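Side-chain contacts in MAR1 Ribonuclease (PDB 2B34), which probably acts as a hydrolase of the isochorismatase family, possibly a ribonuclease, its substrate being unestablished: residues E24-A27 / S28-Y32; T57-P61 / K62-H66; E73-A76 / E77-I81; G108-A111 / H112-V115; Q117-Y120 / D121-R125. One frame throughout, in Å; residues are numbered along the deposited sequence.

Contact 1 of 5, residues E24-A27 / S28-Y32; sequences EKFA and SNIKY
F26 and I30 meet four residues apart, the isoleucine crossing the phenylalanine at a slant. I30 CG1 lies 3.9 Å from F26 CB, and I30 CD1 comes within 4.0 Å of F26 CD1, approaching the ring obliquely. With its CG1 branch beside the backbone N (chi1 -62°), I30 also brings CG1 to 3.4 Å from F26 O, so an apolar branch covers the side of a carbonyl already in use. F26 O accepts from N29 N at 2.9 Å, the donor standing 52° out of the carbonyl plane, and this bond closes a type I beta turn from F26 to N29. One step earlier, A27 N binds E24 O at 3.1 Å in a short 3-10 segment. A water donates to both A27 O and I30 O, each 2.7 Å away, tying the turn to the chain that leaves it. The loop runs from strand 15-20 to helix 33-49, which Y32 precedes as N-cap. Outward, K25 NZ is held by G63 O; inward, F26 packs on F33 of the helix, and both F26 and I30 rest on I109 of strand 103-109.

Contact 2 of 5, residues T57-P61 / K62-H66; sequences TEQYP and KGLGH
The Y60 ring is overlapped by K62, whose CB stands over one face, offset toward the rim, in a CH-pi contact 4.2 Å from the ring centroid. The two side chains run side by side and point the same way, and one water joins their polar ends, accepting from K62 NZ at 2.9 Å and hydrogen-bonded to Y60 OH. The setting is a strand-to-helix junction of an alpha/beta fold: strand 54-59 of the parallel sheet ends, Y60 takes the N-cap position, and the short helix 61-64 follows. P61 suits the first turn, where no earlier carbonyl needs an N-H from it. Y60 O accepts from both G63 N and L64 N, each 3.0 Å away, the first from well above the carbonyl plane. L64 comes to the edge of the Y60 ring, its CD1 lying 3.8 Å from Y60 CD2, while its other methyl, CD2, packs 3.7 Å from Q59 CG. At the far end G65 leaves the helix with a positive phi of 73°, a conformation glycine reaches without strain, and its N-H makes a weak bond to P61 O. The chain then turns H66 back to the strand. E58, extended beyond CG (chi2 180°), can reach it, and E58 OE2 is held by the hydroxyl of T67. H66 ND1 gives a nearly straight bond to E58 OE1 at 2.9 Å; E58 OE1 lies in the imidazole plane, but the donor meets it on the syn side from 28° out of the carboxylate plane.

Contact 3 of 5, residues E73-A76 / E77-I81; sequences EGLA and ENTPI
The flat peptide group after A76 turns its oxygen to T79, and T79 OG1 donates to A76 O at 2.7 Å from above the plane, 39° out of it. The same oxygen receives a weak bond from T79 N at 3.3 Å, so backbone and side chain of one threonine grip one acceptor and close a type I beta turn from A76 to T79. The hydroxyl lies beside the backbone N (chi1 -64°), on the same side as the T79 N-H, so that both can reach A76 O, while CG2 goes the other way, toward L75. There the side chains stand at about a right angle, T79 CG2 lying 4.0 Å from L75 CD2. L75 CD1 also comes within 4.1 Å of I81 CD1, at the first residue of strand 81-84. A valine in place of T79 would keep a methyl for L75 but is likely to cost A76 O the stronger of its two bonds from this residue, leaving the turn held by the weak backbone one. L75, T79 and I81 all rest on V56 of strand 54-59. Threonine thus serves two chemistries: its hydroxyl fastens the turn, and its methyl continues the apolar cover of the sheet.

Contact 4 of 5, residues G108-A111 / H112-V115; sequences GIEA and HVCV
E110 lies tightly against V113 and C114, its extended chain laid over them at the start of the helix. E110 CB comes to 3.4 Å from V113 CB, and E110 CG to 3.3 Å from C114 CB, so the aliphatic part of the glutamate does the packing. The first torsion (chi1 48°) puts CG between the backbone N and the carbonyl carbon, and from there the chain carries the carboxylate past C114, with E110 OE2 3.2 Å from C114 N. Were E110 an alanine, V113 and C114 would probably lose this aliphatic cover, and a gap would open beside the first turn of the helix. Beneath lies a second tight point: E110 O accepts from V113 N and V115 N, each 3.0 Å away and reaching it from opposite faces of its plane. The first bond closes a type I turn; the second enters helix 114-124. This is the strand-to-helix bend of a beta-alpha-beta unit, strand 103-109 passing into the helix at the V113 N-cap, and C114 SG is tied by a disulfide to C20 on the adjacent strand. In the packed interior V115 CG2 lies 3.5 Å from O of G108, whose backbone angles call for glycine. V113 CG2 sits over the centre of one face of the H112 ring, while H112 ND1 bonds S138 OG and NE2 bonds E162 of a neighbouring subunit. E110 alone is partly exposed, the other seven residues being buried.

Contact 5 of 5, residues Q117-Y120 / D121-R125; sequences QTTY and DLLER
T118 and L122 lie side by side one helical turn apart, pointing the same way, with T118 CG2 3.7 Å from L122 CD1. T119 and L123 repeat the arrangement on the next ridge, T119 CG2 being 3.8 Å from L123 CD1. In T118 the hydroxyl stands anti to the carbonyl carbon, beside the backbone N (chi1 -60°), and there it turns back to bond the C114 carbonyl; T119 OG1 does the same with V115 O. The methyls, set anti to the backbone N, are left to meet the leucines. Threonine therefore suits both places: its hydroxyl bonds a carbonyl one turn back and its methyl packs on the leucine. Beneath the side chains the i to i+4 backbone bonds of an alpha helix run unbroken from Q117 O to E124 N, that from L122 N to T118 O being 2.8 Å. Helix 114-124 is the connection of a beta-alpha-beta crossover, joining strand 103-109 to strand 128-137. Its apolar side faces the sheet: T118 and T119 touch L106, and T119, L122 and L123 touch V129. Y120 packs on Q150 and A154 of helix 141-154. Another side meets a neighbouring subunit, whose R9 forms salt bridges with D121 OD1 and E124 OE2 and a hydrogen bond with Q117 OE1, acids and amide gathered round one guanidinium. At the C-terminal end R125 folds back, and its NH1, with the guanidinium edge-on, makes a weak 3.4 Å bond to D121 O.

In the fold
Contact 4 is the most buried of the five, its centre about 10 Å from the centre of the chain; contacts 1 and 3 are surface turns, and contacts 2 and 5 are partly buried. Contacts 4 and 5 share helix 114-124 and meet the same neighbouring subunit. Contacts 1 and 2 touch directly, F26 packing on L64, contact 1 meets contact 4 at I109, and contact 2 reaches contact 3 through E58 against I81. Contact 4 relies on backbone capping, apolar packing and a disulfide, contact 5 on methyl packing with a charged outer side. An imidazole-carboxylate bond ties the strand of contact 2 to the chain beyond its helix; hydroxyl or water bonds mark the outer turns.

Contact 1 of 5, residues E24-A27 / S28-Y32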
loop_
_atom_site.group_PDB
_atom_site.type_symbol
_atom_site.label_atom_id
_atom_site.label_comp_id
_atom_site.label_asym_id
_atom_site.label_seq_id
_atom_site.Cartn_x
_atom_site.Cartn_y
_atom_site.Cartn_z
ATOM N N GLU A 24 -11.165 22.812 -20.494
ATOM C CA GLU A 24 -11.324 22.372 -21.873
ATOM C C GLU A 24 -10.056 21.861 -22.561
ATOM O O GLU A 24 -10.072 20.782 -23.148
ATOM C CB GLU A 24 -11.990 23.488 -22.684
ATOM C CG GLU A 24 -13.463 23.698 -22.310
ATOM C CD GLU A 24 -14.024 25.047 -22.742
ATOM O OE1 GLU A 24 -13.253 26.030 -22.851
ATOM O OE2 GLU A 24 -15.251 25.125 -22.953
ATOM N N LYS A 25 -8.965 22.614 -22.463
ATOM C CA LYS A 25 -7.715 22.278 -23.158
ATOM C C LYS A 25 -6.994 21.030 -22.631
ATOM O O LYS A 25 -6.005 20.592 -23.215
ATOM C CB LYS A 25 -6.758 23.473 -23.146
ATOM C CG LYS A 25 -7.082 24.564 -24.161
ATOM C CD LYS A 25 -6.581 24.187 -25.554
ATOM C CE LYS A 25 -5.978 25.389 -26.284
ATOM N NZ LYS A 25 -4.612 25.733 -25.770
ATOM N N PHE A 26 -7.490 20.465 -21.536
ATOM C CA PHE A 26 -6.925 19.245 -20.964
ATOM C C PHE A 26 -7.538 17.984 -21.559
ATOM O O PHE A 26 -7.019 16.887 -21.347
ATOM C CB PHE A 26 -7.171 19.204 -19.462
ATOM C CG PHE A 26 -6.252 20.070 -18.662
ATOM C CD1 PHE A 26 -4.955 19.654 -18.377
ATOM C CD2 PHE A 26 -6.701 21.284 -18.145
ATOM C CE1 PHE A 26 -4.109 20.448 -17.613
ATOM C CE2 PHE A 26 -5.864 22.081 -17.377
ATOM C CZ PHE A 26 -4.565 21.663 -17.112
ATOM N N ALA A 27 -8.647 18.145 -22.283
ATOM C CA ALA A 27 -9.469 17.013 -22.740
ATOM C C ALA A 27 -8.698 15.878 -23.404
ATOM O O ALA A 27 -8.997 14.708 -23.176
ATOM C CB ALA A 27 -10.600 17.490 -23.654
ATOM N N SER A 28 -7.709 16.225 -24.217
ATOM C CA SER A 28 -6.994 15.227 -24.998
ATOM C C SER A 28 -5.670 14.804 -24.351
ATOM O O SER A 28 -4.959 13.958 -24.887
ATOM C CB SER A 28 -6.785 15.727 -26.433
ATOM O OG SER A 28 -5.658 16.574 -26.523
ATOM N N ASN A 29 -5.356 15.376 -23.191
ATOM C CA ASN A 29 -4.082 15.106 -22.520
ATOM C C ASN A 29 -4.229 14.506 -21.129
ATOM O O ASN A 29 -3.306 14.593 -20.332
ATOM C CB ASN A 29 -3.239 16.388 -22.404
ATOM C CG ASN A 29 -3.212 17.194 -23.681
ATOM O OD1 ASN A 29 -4.139 17.962 -23.968
ATOM N ND2 ASN A 29 -2.144 17.041 -24.450
ATOM N N ILE A 30 -5.386 13.935 -20.818
ATOM C CA ILE A 30 -5.619 13.355 -19.491
ATOM C C ILE A 30 -6.183 11.948 -19.651
ATOM O O ILE A 30 -7.175 11.754 -20.352
ATOM C CB ILE A 30 -6.605 14.225 -18.631
ATOM C CG1 ILE A 30 -6.055 15.644 -18.367
ATOM C CG2 ILE A 30 -6.982 13.517 -17.326
ATOM C CD1 ILE A 30 -4.870 15.739 -17.384
ATOM N N LYS A 31 -5.550 10.969 -19.008
ATOM C CA LYS A 31 -6.064 9.595 -19.012
ATOM C C LYS A 31 -7.460 9.568 -18.409
ATOM O O LYS A 31 -7.685 10.142 -17.340
ATOM C CB LYS A 31 -5.132 8.647 -18.243
ATOM C CG LYS A 31 -3.735 8.508 -18.843
ATOM C CD LYS A 31 -3.772 7.879 -20.234
ATOM C CE LYS A 31 -2.366 7.772 -20.828
ATOM N NZ LYS A 31 -2.321 6.777 -21.938
ATOM N N TYR A 32 -8.390 8.924 -19.114
ATOM C CA TYR A 32 -9.794 8.813 -18.702
ATOM C C TYR A 32 -10.479 10.164 -18.469
ATOM O O TYR A 32 -11.256 10.320 -17.522
ATOM C CB TYR A 32 -9.946 7.921 -17.457
ATOM C CG TYR A 32 -9.252 6.582 -17.551
ATOM C CD1 TYR A 32 -9.867 5.493 -18.175
ATOM C CD2 TYR A 32 -7.980 6.400 -17.009
ATOM C CE1 TYR A 32 -9.227 4.254 -18.255
ATOM C CE2 TYR A 32 -7.335 5.171 -17.086
ATOM C CZ TYR A 32 -7.961 4.104 -17.709
ATOM O OH TYR A 32 -7.316 2.890 -17.778
HETATM O O HOH W 1 -7.957 12.254 -22.906
#

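Contact 2 of 5, residues T57-P61 / K62-H66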
loop_
_atom_site.group_PDB
_atom_site.type_symbol
_atom_site.label_atom_id
_atom_site.label_comp_id
_atom_site.label_asym_id
_atom_site.label_seq_id
_atom_site.Cartn_x
_atom_site.Cartn_y
_atom_site.Cartn_z
ATOM N N THR A 57 -11.647 26.004 -9.250
ATOM C CA THR A 57 -10.501 26.770 -9.741
ATOM C C THR A 57 -10.225 26.469 -11.207
ATOM O O THR A 57 -10.492 25.362 -11.689
ATOM C CB THR A 57 -9.198 26.518 -8.933
ATOM O OG1 THR A 57 -8.841 25.127 -8.995
ATOM C CG2 THR A 57 -9.354 26.968 -7.477
ATOM N N GLU A 58 -9.685 27.465 -11.904
ATOM C CA GLU A 58 -9.208 27.295 -13.271
ATOM C C GLU A 58 -7.765 27.789 -13.371
ATOM O O GLU A 58 -7.459 28.922 -12.990
ATOM C CB GLU A 58 -10.113 28.039 -14.260
ATOM C CG GLU A 58 -11.585 27.650 -14.161
ATOM C CD GLU A 58 -12.480 28.394 -15.135
ATOM O OE1 GLU A 58 -12.097 29.488 -15.593
ATOM O OE2 GLU A 58 -13.579 27.876 -15.437
ATOM N N GLN A 59 -6.884 26.918 -13.858
ATOM C CA GLN A 59 -5.475 27.246 -14.058
ATOM C C GLN A 59 -5.304 28.009 -15.362
ATOM O O GLN A 59 -5.728 27.537 -16.416
ATOM C CB GLN A 59 -4.621 25.970 -14.080
ATOM C CG GLN A 59 -3.137 26.170 -14.448
ATOM C CD GLN A 59 -2.275 26.677 -13.297
ATOM O OE1 GLN A 59 -1.147 27.125 -13.506
ATOM N NE2 GLN A 59 -2.794 26.594 -12.081
ATOM N N TYR A 60 -4.688 29.187 -15.272
ATOM C CA TYR A 60 -4.392 30.036 -16.433
ATOM C C TYR A 60 -5.420 29.884 -17.569
ATOM O O TYR A 60 -5.072 29.433 -18.663
ATOM C CB TYR A 60 -2.962 29.763 -16.930
ATOM C CG TYR A 60 -2.437 30.752 -17.957
ATOM C CD1 TYR A 60 -2.280 32.104 -17.646
ATOM C CD2 TYR A 60 -2.078 30.326 -19.237
ATOM C CE1 TYR A 60 -1.795 33.007 -18.593
ATOM C CE2 TYR A 60 -1.591 31.218 -20.184
ATOM C CZ TYR A 60 -1.452 32.552 -19.858
ATOM O OH TYR A 60 -0.970 33.433 -20.801
ATOM N N PRO A 61 -6.692 30.259 -17.310
ATOM C CA PRO A 61 -7.751 30.046 -18.303
ATOM C C PRO A 61 -7.551 30.760 -19.652
ATOM O O PRO A 61 -8.253 30.451 -20.612
ATOM C CB PRO A 61 -9.016 30.547 -17.592
ATOM C CG PRO A 61 -8.535 31.428 -16.509
ATOM C CD PRO A 61 -7.219 30.879 -16.079
ATOM N N LYS A 62 -6.600 31.691 -19.722
ATOM C CA LYS A 62 -6.244 32.347 -20.982
ATOM C C LYS A 62 -5.627 31.355 -21.974
ATOM O O LYS A 62 -5.881 31.427 -23.178
ATOM C CB LYS A 62 -5.285 33.514 -20.727
ATOM C CG LYS A 62 -4.986 34.359 -21.959
ATOM C CD LYS A 62 -4.080 35.531 -21.637
ATOM C CE LYS A 62 -3.702 36.295 -22.908
ATOM N NZ LYS A 62 -2.947 35.435 -23.875
ATOM N N GLY A 63 -4.822 30.430 -21.463
ATOM C CA GLY A 63 -4.193 29.415 -22.301
ATOM C C GLY A 63 -4.879 28.063 -22.248
ATOM O O GLY A 63 -4.837 27.302 -23.216
ATOM N N LEU A 64 -5.525 27.769 -21.124
ATOM C CA LEU A 64 -6.075 26.437 -20.879
ATOM C C LEU A 64 -7.600 26.374 -21.020
ATOM O O LEU A 64 -8.198 25.297 -20.922
ATOM C CB LEU A 64 -5.624 25.924 -19.500
ATOM C CG LEU A 64 -4.149 25.550 -19.264
ATOM C CD1 LEU A 64 -3.180 26.707 -19.476
ATOM C CD2 LEU A 64 -3.970 25.010 -17.864
ATOM N N GLY A 65 -8.222 27.525 -21.264
ATOM C CA GLY A 65 -9.675 27.606 -21.388
ATOM C C GLY A 65 -10.365 27.467 -20.044
ATOM O O GLY A 65 -9.715 27.496 -18.995
ATOM N N HIS A 66 -11.681 27.289 -20.078
ATOM C CA HIS A 66 -12.497 27.290 -18.868
ATOM C C HIS A 66 -13.020 25.904 -18.482
ATOM O O HIS A 66 -12.918 24.957 -19.262
ATOM C CB HIS A 66 -13.653 28.284 -19.034
ATOM C CG HIS A 66 -13.199 29.688 -19.292
ATOM N ND1 HIS A 66 -12.662 30.489 -18.307
ATOM C CD2 HIS A 66 -13.184 30.427 -20.427
ATOM C CE1 HIS A 66 -12.342 31.663 -18.821
ATOM N NE2 HIS A 66 -12.646 31.651 -20.107
HETATM O O HOH W 2 -0.192 34.636 -23.489
#

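Contact 3 of 5, residues E73-A76 / E77-I81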
loop_
_atom_site.group_PDB
_atom_site.type_symbol
_atom_site.label_atom_id
_atom_site.label_comp_id
_atom_site.label_asym_id
_atom_site.label_seq_id
_atom_site.Cartn_x
_atom_site.Cartn_y
_atom_site.Cartn_z
ATOM N N GLU A 73 -22.784 23.301 -15.766
ATOM C CA GLU A 73 -24.238 23.106 -15.820
ATOM C C GLU A 73 -24.813 22.593 -14.501
ATOM O O GLU A 73 -25.947 22.916 -14.149
ATOM C CB GLU A 73 -24.609 22.116 -16.927
ATOM C CG GLU A 73 -24.509 22.650 -18.341
ATOM C CD GLU A 73 -24.923 21.614 -19.379
ATOM O OE1 GLU A 73 -26.099 21.176 -19.368
ATOM O OE2 GLU A 73 -24.068 21.236 -20.208
ATOM N N GLY A 74 -24.034 21.785 -13.787
ATOM C CA GLY A 74 -24.493 21.185 -12.534
ATOM C C GLY A 74 -24.181 21.976 -11.275
ATOM O O GLY A 74 -24.724 21.683 -10.207
ATOM N N LEU A 75 -23.299 22.966 -11.390
ATOM C CA LEU A 75 -22.838 23.729 -10.229
ATOM C C LEU A 75 -23.982 24.378 -9.468
ATOM O O LEU A 75 -24.909 24.924 -10.073
ATOM C CB LEU A 75 -21.823 24.799 -10.640
ATOM C CG LEU A 75 -20.427 24.364 -11.084
ATOM C CD1 LEU A 75 -19.624 25.583 -11.479
ATOM C CD2 LEU A 75 -19.704 23.554 -10.000
ATOM N N ALA A 76 -23.901 24.310 -8.139
ATOM C CA ALA A 76 -24.836 24.995 -7.252
ATOM C C ALA A 76 -24.856 26.491 -7.560
ATOM O O ALA A 76 -23.862 27.052 -8.034
ATOM C CB ALA A 76 -24.476 24.747 -5.795
ATOM N N GLU A 77 -25.991 27.119 -7.272
ATOM C CA GLU A 77 -26.319 28.470 -7.748
ATOM C C GLU A 77 -25.287 29.593 -7.548
ATOM O O GLU A 77 -25.076 30.405 -8.459
ATOM C CB GLU A 77 -27.680 28.902 -7.198
ATOM C CG GLU A 77 -28.256 30.122 -7.893
ATOM C CD GLU A 77 -29.766 30.145 -7.871
ATOM O OE1 GLU A 77 -30.358 29.882 -6.802
ATOM O OE2 GLU A 77 -30.358 30.424 -8.934
ATOM N N ASN A 78 -24.661 29.659 -6.378
ATOM C CA ASN A 78 -23.728 30.755 -6.088
ATOM C C ASN A 78 -22.267 30.294 -5.991
ATOM O O ASN A 78 -21.513 30.769 -5.137
ATOM C CB ASN A 78 -24.145 31.485 -4.800
ATOM C CG ASN A 78 -25.494 32.189 -4.928
ATOM O OD1 ASN A 78 -25.666 33.084 -5.760
ATOM N ND2 ASN A 78 -26.451 31.796 -4.087
ATOM N N THR A 79 -21.879 29.377 -6.876
ATOM C CA THR A 79 -20.559 28.748 -6.831
ATOM C C THR A 79 -19.449 29.660 -7.357
ATOM O O THR A 79 -19.483 30.078 -8.518
ATOM C CB THR A 79 -20.551 27.392 -7.584
ATOM O OG1 THR A 79 -21.431 26.478 -6.923
ATOM C CG2 THR A 79 -19.149 26.783 -7.629
ATOM N N PRO A 80 -18.458 29.970 -6.496
ATOM C CA PRO A 80 -17.293 30.746 -6.913
ATOM C C PRO A 80 -16.406 29.965 -7.881
ATOM O O PRO A 80 -16.239 28.751 -7.735
ATOM C CB PRO A 80 -16.534 30.985 -5.599
ATOM C CG PRO A 80 -17.489 30.657 -4.513
ATOM C CD PRO A 80 -18.377 29.602 -5.072
ATOM N N ILE A 81 -15.862 30.670 -8.868
ATOM C CA ILE A 81 -14.870 30.116 -9.779
ATOM C C ILE A 81 -13.693 31.077 -9.818
ATOM O O ILE A 81 -13.822 32.207 -10.292
ATOM C CB ILE A 81 -15.426 29.915 -11.214
ATOM C CG1 ILE A 81 -16.572 28.895 -11.219
ATOM C CG2 ILE A 81 -14.299 29.490 -12.171
ATOM C CD1 ILE A 81 -17.419 28.899 -12.495
#

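Contact 4 of 5, residues G108-A111 / H112-V115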
loop_
_atom_site.group_PDB
_atom_site.type_symbol
_atom_site.label_atom_id
_atom_site.label_comp_id
_atom_site.label_asym_id
_atom_site.label_seq_id
_atom_site.Cartn_x
_atom_site.Cartn_y
_atom_site.Cartn_z
ATOM N N GLY A 108 -10.666 16.440 -9.781
ATOM C CA GLY A 108 -9.963 17.252 -10.761
ATOM C C GLY A 108 -8.613 16.729 -11.179
ATOM O O GLY A 108 -8.276 15.569 -10.916
ATOM N N ILE A 109 -7.829 17.590 -11.826
ATOM C CA ILE A 109 -6.698 17.102 -12.611
ATOM C C ILE A 109 -5.335 17.713 -12.389
ATOM O O ILE A 109 -5.198 18.788 -11.797
ATOM C CB ILE A 109 -6.985 17.070 -14.127
ATOM C CG1 ILE A 109 -7.592 18.396 -14.591
ATOM C CG2 ILE A 109 -7.836 15.839 -14.480
ATOM C CD1 ILE A 109 -7.646 18.537 -16.071
ATOM N N GLU A 110 -4.356 17.037 -12.990
ATOM C CA GLU A 110 -3.003 16.931 -12.493
ATOM C C GLU A 110 -3.102 16.403 -11.058
ATOM O O GLU A 110 -2.956 17.139 -10.076
ATOM C CB GLU A 110 -2.187 18.229 -12.656
ATOM C CG GLU A 110 -2.870 19.512 -12.191
ATOM C CD GLU A 110 -2.124 20.763 -12.558
ATOM O OE1 GLU A 110 -1.399 20.746 -13.575
ATOM O OE2 GLU A 110 -2.277 21.778 -11.835
ATOM N N ALA A 111 -3.404 15.107 -10.976
ATOM C CA ALA A 111 -3.432 14.361 -9.722
ATOM C C ALA A 111 -2.131 14.559 -8.950
ATOM O O ALA A 111 -2.139 14.678 -7.732
ATOM C CB ALA A 111 -3.666 12.875 -9.993
ATOM N N HIS A 112 -1.023 14.622 -9.683
ATOM C CA HIS A 112 0.314 14.739 -9.104
ATOM C C HIS A 112 0.812 16.183 -9.060
ATOM O O HIS A 112 1.964 16.434 -8.696
ATOM C CB HIS A 112 1.287 13.879 -9.909
ATOM C CG HIS A 112 1.487 14.358 -11.311
ATOM N ND1 HIS A 112 0.462 14.411 -12.234
ATOM C CD2 HIS A 112 2.591 14.817 -11.947
ATOM C CE1 HIS A 112 0.930 14.879 -13.378
ATOM N NE2 HIS A 112 2.218 15.133 -13.229
ATOM N N VAL A 113 -0.045 17.127 -9.448
ATOM C CA VAL A 113 0.306 18.554 -9.424
ATOM C C VAL A 113 -0.727 19.376 -8.626
ATOM O O VAL A 113 -0.567 19.496 -7.416
ATOM C CB VAL A 113 0.596 19.126 -10.846
ATOM C CG1 VAL A 113 1.223 20.503 -10.758
ATOM C CG2 VAL A 113 1.512 18.194 -11.630
ATOM N N CYS A 114 -1.774 19.914 -9.272
ATOM C CA CYS A 114 -2.826 20.686 -8.564
ATOM C C CYS A 114 -3.421 19.913 -7.405
ATOM O O CYS A 114 -3.503 20.432 -6.297
ATOM C CB CYS A 114 -3.983 21.137 -9.486
ATOM S SG CYS A 114 -5.439 21.931 -8.617
ATOM N N VAL A 115 -3.844 18.680 -7.674
ATOM C CA VAL A 115 -4.576 17.881 -6.696
ATOM C C VAL A 115 -3.669 17.531 -5.522
ATOM O O VAL A 115 -4.083 17.639 -4.374
ATOM C CB VAL A 115 -5.201 16.604 -7.328
ATOM C CG1 VAL A 115 -5.984 15.809 -6.293
ATOM C CG2 VAL A 115 -6.109 16.972 -8.503
#

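Contact 5 of 5, residues Q117-Y120 / D121-R125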
loop_
_atom_site.group_PDB
_atom_site.type_symbol
_atom_site.label_atom_id
_atom_site.label_comp_id
_atom_site.label_asym_id
_atom_site.label_seq_id
_atom_site.Cartn_x
_atom_site.Cartn_y
_atom_site.Cartn_z
ATOM N N GLN A 117 -0.712 19.133 -4.655
ATOM C CA GLN A 117 -0.332 20.378 -3.975
ATOM C C GLN A 117 -1.482 20.950 -3.150
ATOM O O GLN A 117 -1.270 21.423 -2.031
ATOM C CB GLN A 117 0.191 21.428 -4.964
ATOM C CG GLN A 117 1.504 21.064 -5.675
ATOM C CD GLN A 117 2.631 20.684 -4.725
ATOM O OE1 GLN A 117 2.792 21.276 -3.654
ATOM N NE2 GLN A 117 3.418 19.694 -5.117
ATOM N N THR A 118 -2.693 20.902 -3.700
ATOM C CA THR A 118 -3.892 21.309 -2.957
ATOM C C THR A 118 -4.049 20.443 -1.714
ATOM O O THR A 118 -4.236 20.964 -0.615
ATOM C CB THR A 118 -5.174 21.247 -3.829
ATOM O OG1 THR A 118 -5.032 22.126 -4.948
ATOM C CG2 THR A 118 -6.411 21.655 -3.033
ATOM N N THR A 119 -3.957 19.126 -1.908
ATOM C CA THR A 119 -4.045 18.134 -0.828
ATOM C C THR A 119 -3.081 18.445 0.324
ATOM O O THR A 119 -3.496 18.482 1.484
ATOM C CB THR A 119 -3.810 16.693 -1.375
ATOM O OG1 THR A 119 -4.910 16.319 -2.214
ATOM C CG2 THR A 119 -3.670 15.674 -0.247
ATOM N N TYR A 120 -1.809 18.676 -0.002
ATOM C CA TYR A 120 -0.794 19.027 0.999
ATOM C C TYR A 120 -1.126 20.316 1.746
ATOM O O TYR A 120 -1.032 20.369 2.976
ATOM C CB TYR A 120 0.588 19.182 0.356
ATOM C CG TYR A 120 1.301 17.908 -0.042
ATOM C CD1 TYR A 120 0.850 16.647 0.375
ATOM C CD2 TYR A 120 2.466 17.969 -0.816
ATOM C CE1 TYR A 120 1.532 15.482 0.005
ATOM C CE2 TYR A 120 3.152 16.819 -1.183
ATOM C CZ TYR A 120 2.685 15.581 -0.771
ATOM O OH TYR A 120 3.381 14.450 -1.141
ATOM N N ASP A 121 -1.500 21.351 0.995
ATOM C CA ASP A 121 -1.896 22.637 1.571
ATOM C C ASP A 121 -3.104 22.505 2.500
ATOM O O ASP A 121 -3.135 23.106 3.572
ATOM C CB ASP A 121 -2.197 23.655 0.464
ATOM C CG ASP A 121 -0.949 24.321 -0.083
ATOM O OD1 ASP A 121 0.176 23.982 0.347
ATOM O OD2 ASP A 121 -1.094 25.203 -0.950
ATOM N N LEU A 122 -4.092 21.718 2.076
ATOM C CA LEU A 122 -5.285 21.458 2.881
ATOM C C LEU A 122 -4.949 20.723 4.173
ATOM O O LEU A 122 -5.423 21.098 5.244
ATOM C CB LEU A 122 -6.318 20.662 2.081
ATOM C CG LEU A 122 -7.076 21.372 0.957
ATOM C CD1 LEU A 122 -7.877 20.365 0.151
ATOM C CD2 LEU A 122 -7.980 22.459 1.512
ATOM N N LEU A 123 -4.126 19.681 4.061
ATOM C CA LEU A 123 -3.704 18.898 5.222
ATOM C C LEU A 123 -2.901 19.732 6.224
ATOM O O LEU A 123 -3.031 19.539 7.432
ATOM C CB LEU A 123 -2.917 17.655 4.788
ATOM C CG LEU A 123 -3.692 16.546 4.062
ATOM C CD1 LEU A 123 -2.730 15.530 3.476
ATOM C CD2 LEU A 123 -4.709 15.865 4.974
ATOM N N GLU A 124 -2.085 20.657 5.714
ATOM C CA GLU A 124 -1.329 21.601 6.546
ATOM C C GLU A 124 -2.241 22.493 7.390
ATOM O O GLU A 124 -1.901 22.844 8.524
ATOM C CB GLU A 124 -0.417 22.474 5.683
ATOM C CG GLU A 124 0.900 21.815 5.316
ATOM C CD GLU A 124 1.666 22.558 4.231
ATOM O OE1 GLU A 124 1.194 23.616 3.752
ATOM O OE2 GLU A 124 2.750 22.070 3.851
ATOM N N ARG A 125 -3.398 22.848 6.829
ATOM C CA ARG A 125 -4.404 23.659 7.517
ATOM C C ARG A 125 -5.252 22.856 8.517
ATOM O O ARG A 125 -6.155 23.404 9.157
ATOM C CB ARG A 125 -5.309 24.352 6.493
ATOM C CG ARG A 125 -4.697 25.580 5.835
ATOM C CD ARG A 125 -5.427 25.927 4.543
ATOM N NE ARG A 125 -5.035 27.230 4.004
ATOM C CZ ARG A 125 -3.968 27.447 3.239
ATOM N NH1 ARG A 125 -3.153 26.453 2.910
ATOM N NH2 ARG A 125 -3.709 28.672 2.804
#